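Local coordinates for protein polysaccharide deacetylase (Bacillus anthracis, PDB 2J13) that probably removes acetyl groups from cell-wall peptidoglycan as a zinc-dependent family 4 carbohydrate esterase, at residues 112-117 and 129-134; 149-154 and 169-174. All blocks are in the same frame, centred on the assembly; numbering follows the deposited sequence.

Contact 1. Residues 112-117 and 129-134; sequences NHSWSH and REELTS. With ZN (zinc ion), chain B.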
# COMPACT_ATOMS: atom_id res chain seq x y z
N ASN A 112 1.70 -5.44 -3.37
CA ASN A 112 1.85 -5.52 -4.80
C ASN A 112 1.50 -4.18 -5.46
O ASN A 112 0.34 -3.74 -5.37
CB ASN A 112 0.92 -6.61 -5.31
CG ASN A 112 1.15 -6.99 -6.75
OD1 ASN A 112 1.51 -6.16 -7.59
ND2 ASN A 112 0.93 -8.29 -7.06
N HIS A 113 2.47 -3.55 -6.12
CA HIS A 113 2.28 -2.27 -6.81
C HIS A 113 2.46 -2.43 -8.33
O HIS A 113 2.69 -1.45 -9.02
CB HIS A 113 3.23 -1.21 -6.26
CG HIS A 113 2.84 0.21 -6.49
ND1 HIS A 113 1.54 0.67 -6.40
CD2 HIS A 113 3.60 1.30 -6.73
CE1 HIS A 113 1.52 1.97 -6.64
NE2 HIS A 113 2.76 2.38 -6.85
N SER A 114 2.38 -3.67 -8.81
CA SER A 114 2.51 -4.08 -10.24
C SER A 114 3.93 -4.16 -10.78
O SER A 114 4.85 -3.54 -10.27
CB SER A 114 1.71 -3.14 -11.15
OG SER A 114 2.49 -2.05 -11.55
N TRP A 115 4.11 -4.96 -11.83
CA TRP A 115 5.44 -5.18 -12.37
C TRP A 115 6.08 -3.92 -12.94
O TRP A 115 7.19 -3.57 -12.56
CB TRP A 115 5.44 -6.30 -13.41
CG TRP A 115 6.85 -6.67 -13.73
CD1 TRP A 115 7.62 -6.18 -14.75
CD2 TRP A 115 7.70 -7.52 -12.95
NE1 TRP A 115 8.90 -6.70 -14.66
CE2 TRP A 115 8.97 -7.51 -13.56
CE3 TRP A 115 7.50 -8.28 -11.79
CZ2 TRP A 115 10.05 -8.25 -13.05
CZ3 TRP A 115 8.58 -9.01 -11.28
CH2 TRP A 115 9.82 -8.99 -11.92
N SER A 116 5.40 -3.27 -13.87
CA SER A 116 5.95 -2.14 -14.61
C SER A 116 5.25 -0.79 -14.35
O SER A 116 5.57 0.24 -15.01
CB SER A 116 5.97 -2.46 -16.11
OG SER A 116 4.66 -2.57 -16.59
N HIS A 117 4.33 -0.76 -13.38
CA HIS A 117 3.66 0.47 -12.96
C HIS A 117 2.91 1.19 -14.09
O HIS A 117 2.93 2.42 -14.16
CB HIS A 117 4.73 1.41 -12.35
CG HIS A 117 4.20 2.45 -11.40
ND1 HIS A 117 4.09 3.78 -11.74
CD2 HIS A 117 3.86 2.37 -10.09
CE1 HIS A 117 3.65 4.47 -10.69
NE2 HIS A 117 3.52 3.64 -9.67
N ARG A 129 -3.36 -9.17 -15.53
CA ARG A 129 -3.15 -10.39 -14.75
C ARG A 129 -1.66 -10.66 -14.65
O ARG A 129 -1.18 -11.00 -13.56
CB ARG A 129 -3.88 -11.60 -15.39
CG ARG A 129 -5.37 -11.55 -15.14
CD ARG A 129 -6.10 -12.85 -15.35
NE ARG A 129 -7.52 -12.58 -15.57
CZ ARG A 129 -8.07 -12.35 -16.77
NH1 ARG A 129 -7.33 -12.36 -17.87
NH2 ARG A 129 -9.37 -12.10 -16.85
N GLU A 130 -0.92 -10.43 -15.72
CA GLU A 130 0.56 -10.66 -15.69
C GLU A 130 1.24 -9.64 -14.79
O GLU A 130 2.14 -9.98 -14.02
CB GLU A 130 1.15 -10.58 -17.09
CG GLU A 130 0.66 -11.72 -17.93
CD GLU A 130 0.94 -11.62 -19.42
OE1 GLU A 130 1.33 -10.54 -19.92
OE2 GLU A 130 0.76 -12.66 -20.10
N GLU A 131 0.78 -8.40 -14.87
CA GLU A 131 1.35 -7.31 -14.05
C GLU A 131 1.22 -7.60 -12.56
O GLU A 131 2.16 -7.26 -11.81
CB GLU A 131 0.66 -5.98 -14.39
CG GLU A 131 1.11 -5.37 -15.73
CD GLU A 131 2.45 -4.70 -15.63
OE1 GLU A 131 2.78 -4.17 -14.55
OE2 GLU A 131 3.20 -4.70 -16.62
N LEU A 132 0.10 -8.20 -12.13
CA LEU A 132 -0.10 -8.56 -10.70
C LEU A 132 0.58 -9.87 -10.35
O LEU A 132 1.31 -9.96 -9.37
CB LEU A 132 -1.58 -8.65 -10.36
CG LEU A 132 -2.31 -7.31 -10.47
CD1 LEU A 132 -3.78 -7.58 -10.23
CD2 LEU A 132 -1.75 -6.27 -9.51
N THR A 133 0.36 -10.90 -11.17
CA THR A 133 0.87 -12.24 -10.85
C THR A 133 2.38 -12.27 -10.82
O THR A 133 2.96 -12.94 -9.94
CB THR A 133 0.34 -13.28 -11.85
OG1 THR A 133 -1.10 -13.27 -11.82
CG2 THR A 133 0.86 -14.68 -11.45
N SER A 134 3.04 -11.56 -11.71
CA SER A 134 4.50 -11.53 -11.74
C SER A 134 5.11 -10.99 -10.44
O SER A 134 6.08 -11.56 -9.91
CB SER A 134 5.04 -10.79 -12.95
OG SER A 134 4.63 -9.47 -12.99
ZN ZN B . 3.29 4.15 -7.68
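The carboxylate of Glu131 grips the loop at Ser116 with both oxygens. OE1 takes the backbone N-H of Ser116 on its syn lone pair at 2.9 Å, and this bond is almost perfectly straight (176°). OE2 receives the Ser116 OG hydroxyl at 2.6 Å. That donor also comes from the syn side, but 29° out of the carboxylate plane. A bend at chi2 (-78°) turns the acid back from the helix toward the loop, and Lys127 adds a salt bridge to OE2, so hydroxyl and ammonium share that oxygen. Beside this fork, the Trp115 backbone N donates a weak bond to the Glu131 main-chain O. Asn112 works with both ends of its amide: ND2 reaches the carbonyl O of Leu132 at 2.9 Å, with the acceptor lying in the amide plane, while OD1 accepts from Ser114 N to close an Asx turn. CG of Asn112 stands anti to its own N, which carries the amide over to the helix, where OD1 also rests against Leu132 CD2. Ser134 OG approaches the Trp115 ring obliquely, 3.3 Å from Trp115 CE3, and the same OG donates to Glu130 O. The loop carries two zinc ligands, His113 and His117, whose NE2 atoms bind the metal at 2.0 Å and 2.1 Å; three atoms from elsewhere complete its coordination. The pair of histidines four residues apart matches the His-x-x-x-His metal motif of the NodB family. Between them, Ser114 OG donates to the His113 carbonyl O and accepts a weak bond from His117 N, touching the backbones of both ligands directly. Glu131 and Asn112 tie the turn to helix 125-143, consistent with an indirect role in placing the imidazoles.

Contact 2. Residues 149-154 and 169-174; sequences KYVRPP and MGYYNV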
# COMPACT_ATOMS: atom_id res chain seq x y z
N LYS A 149 -1.69 -10.33 -0.31
CA LYS A 149 -3.13 -10.07 -0.23
C LYS A 149 -3.52 -8.67 -0.72
O LYS A 149 -4.68 -8.42 -1.02
CB LYS A 149 -3.59 -10.15 1.23
CG LYS A 149 -3.45 -11.54 1.92
CD LYS A 149 -4.53 -11.70 2.98
CE LYS A 149 -4.36 -10.74 4.16
NZ LYS A 149 -5.54 -10.57 5.13
N TYR A 150 -2.55 -7.76 -0.76
CA TYR A 150 -2.82 -6.32 -0.88
C TYR A 150 -2.23 -5.76 -2.17
O TYR A 150 -1.04 -5.86 -2.40
CB TYR A 150 -2.29 -5.57 0.34
CG TYR A 150 -2.78 -6.18 1.62
CD1 TYR A 150 -4.13 -6.17 1.96
CD2 TYR A 150 -1.90 -6.80 2.50
CE1 TYR A 150 -4.58 -6.76 3.13
CE2 TYR A 150 -2.34 -7.39 3.64
CZ TYR A 150 -3.68 -7.38 3.96
OH TYR A 150 -4.11 -7.99 5.13
N VAL A 151 -3.08 -5.10 -2.96
CA VAL A 151 -2.67 -4.42 -4.18
C VAL A 151 -2.99 -2.94 -4.04
O VAL A 151 -4.07 -2.61 -3.63
CB VAL A 151 -3.39 -5.02 -5.41
CG1 VAL A 151 -3.25 -4.10 -6.61
CG2 VAL A 151 -2.81 -6.42 -5.68
N ARG A 152 -2.05 -2.08 -4.40
CA ARG A 152 -2.34 -0.65 -4.58
C ARG A 152 -2.06 -0.28 -6.05
O ARG A 152 -0.94 -0.45 -6.55
CB ARG A 152 -1.49 0.21 -3.66
CG ARG A 152 -1.79 1.70 -3.75
CD ARG A 152 -1.14 2.46 -2.67
NE ARG A 152 -1.83 2.32 -1.41
CZ ARG A 152 -1.28 2.64 -0.25
NH1 ARG A 152 0.00 2.98 -0.20
NH2 ARG A 152 -1.98 2.53 0.84
N PRO A 153 -3.07 0.21 -6.77
CA PRO A 153 -2.86 0.52 -8.17
C PRO A 153 -1.89 1.67 -8.42
O PRO A 153 -1.90 2.67 -7.67
CB PRO A 153 -4.28 0.93 -8.66
CG PRO A 153 -5.18 0.56 -7.68
CD PRO A 153 -4.47 0.44 -6.37
N PRO A 154 -1.05 1.54 -9.46
CA PRO A 154 -0.19 2.65 -9.86
C PRO A 154 -0.96 3.95 -9.99
O PRO A 154 -2.02 3.99 -10.62
CB PRO A 154 0.36 2.18 -11.19
CG PRO A 154 0.45 0.74 -10.99
CD PRO A 154 -0.79 0.37 -10.32
N MET A 169 -8.91 -11.92 -8.75
CA MET A 169 -7.60 -12.58 -8.63
C MET A 169 -7.17 -12.85 -7.18
O MET A 169 -6.16 -13.47 -6.96
CB MET A 169 -6.53 -11.79 -9.36
CG MET A 169 -6.79 -11.63 -10.87
SD MET A 169 -5.49 -10.74 -11.67
CE MET A 169 -4.08 -11.81 -11.41
N GLY A 170 -7.96 -12.37 -6.21
CA GLY A 170 -7.77 -12.70 -4.82
C GLY A 170 -7.10 -11.60 -4.01
O GLY A 170 -6.62 -11.87 -2.90
N TYR A 171 -7.10 -10.38 -4.54
CA TYR A 171 -6.49 -9.23 -3.85
C TYR A 171 -7.48 -8.22 -3.34
O TYR A 171 -8.52 -8.00 -3.96
CB TYR A 171 -5.56 -8.50 -4.81
CG TYR A 171 -4.50 -9.39 -5.42
CD1 TYR A 171 -3.37 -9.75 -4.69
CD2 TYR A 171 -4.60 -9.79 -6.75
CE1 TYR A 171 -2.37 -10.56 -5.25
CE2 TYR A 171 -3.61 -10.59 -7.33
CZ TYR A 171 -2.50 -10.96 -6.58
OH TYR A 171 -1.53 -11.76 -7.15
N TYR A 172 -7.14 -7.60 -2.21
CA TYR A 172 -7.76 -6.32 -1.82
C TYR A 172 -7.14 -5.16 -2.61
O TYR A 172 -5.93 -5.09 -2.85
CB TYR A 172 -7.55 -6.01 -0.35
CG TYR A 172 -8.17 -6.99 0.62
CD1 TYR A 172 -9.49 -6.88 1.00
CD2 TYR A 172 -7.41 -8.00 1.19
CE1 TYR A 172 -10.04 -7.76 1.93
CE2 TYR A 172 -7.94 -8.88 2.11
CZ TYR A 172 -9.24 -8.77 2.46
OH TYR A 172 -9.76 -9.66 3.38
N ASN A 173 -7.99 -4.20 -2.92
CA ASN A 173 -7.59 -2.96 -3.53
C ASN A 173 -7.42 -1.95 -2.37
O ASN A 173 -8.41 -1.52 -1.77
CB ASN A 173 -8.72 -2.46 -4.41
CG ASN A 173 -8.92 -3.31 -5.68
OD1 ASN A 173 -8.12 -3.22 -6.62
ND2 ASN A 173 -10.01 -4.11 -5.72
N VAL A 174 -6.19 -1.54 -2.12
CA VAL A 174 -5.86 -0.74 -0.94
C VAL A 174 -5.46 0.65 -1.36
O VAL A 174 -4.40 0.85 -1.98
CB VAL A 174 -4.75 -1.37 -0.11
CG1 VAL A 174 -4.53 -0.54 1.15
CG2 VAL A 174 -5.06 -2.82 0.24
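Tyr150 and Tyr172 lie side by side and point the same way, their planes only 22° apart but slid so far that the rings barely overlap, with centroids 5.7 Å apart. The touching carbons are Tyr150 CE1 and Tyr172 CD2, at 3.6 Å. Lys149 CB sits over the centre of one face of the Tyr150 ring, and CG2 of Val174 packs obliquely on CD1 of the same ring. Leu238 and Val242 of helix 238-243 cover this side, and the Tyr150 hydroxyl bonds to Asp239. On the other side of the sheet Val151 meets Tyr171 in a CH-pi contact: its CG2 lies over the ring face, 3.8 Å from the centroid. Val151 has CG1 anti to its N (chi1 165°), leaving CG2 beside that N and directed at the aromatic ring. The Tyr171 hydroxyl is bonded to Thr136. The backbones belong to, or directly flank, parallel strands 150-151 and 172-174, which are neighbours joined through helix 160-168, a beta-alpha-beta crossover within the NodB homology region. Gly170 closes the end of that helix in a Schellman motif, and the chain then enters strand 172-174. Three backbone bonds hold the strands: Lys149 O accepts from Tyr172 N, Tyr172 O from Val151 N, and Val151 O from Val174 N at 2.8 Å. Beyond them Arg152 swings back across Val174. Its bend at chi3 (-77°) brings NE to the Val174 O at 3.0 Å; the carbonyl oxygen lies close to the guanidinium plane, although the donor stands above the carbonyl plane. NH2 bonds to the Phe175 O, while NH1 makes a salt bridge to Asp62 and a hydrogen bond to Thr60.

In the fold
Contact 1 closes before contact 2 opens along the chain: helix 125-143, which carries residues 129-134, leads on to strand 150-151. Their centres are 10 Å apart, on the same side of the chain's centre and within the same NodB homology region. Asn112 N bonds to the Tyr150 O at 2.9 Å, linking the end of strand 109-112 to strand 150-151, and His113 ND1 reaches the Arg152 O at 2.7 Å. A zinc-binding imidazole is thus oriented by the backbone of contact 2. Thr133 against Met169 and Ser114 against Pro154 add packing. Together the contacts join the metal-binding loop to neighbouring parallel strands of the distorted (β/α) barrel expected for this family, beside the probable active site.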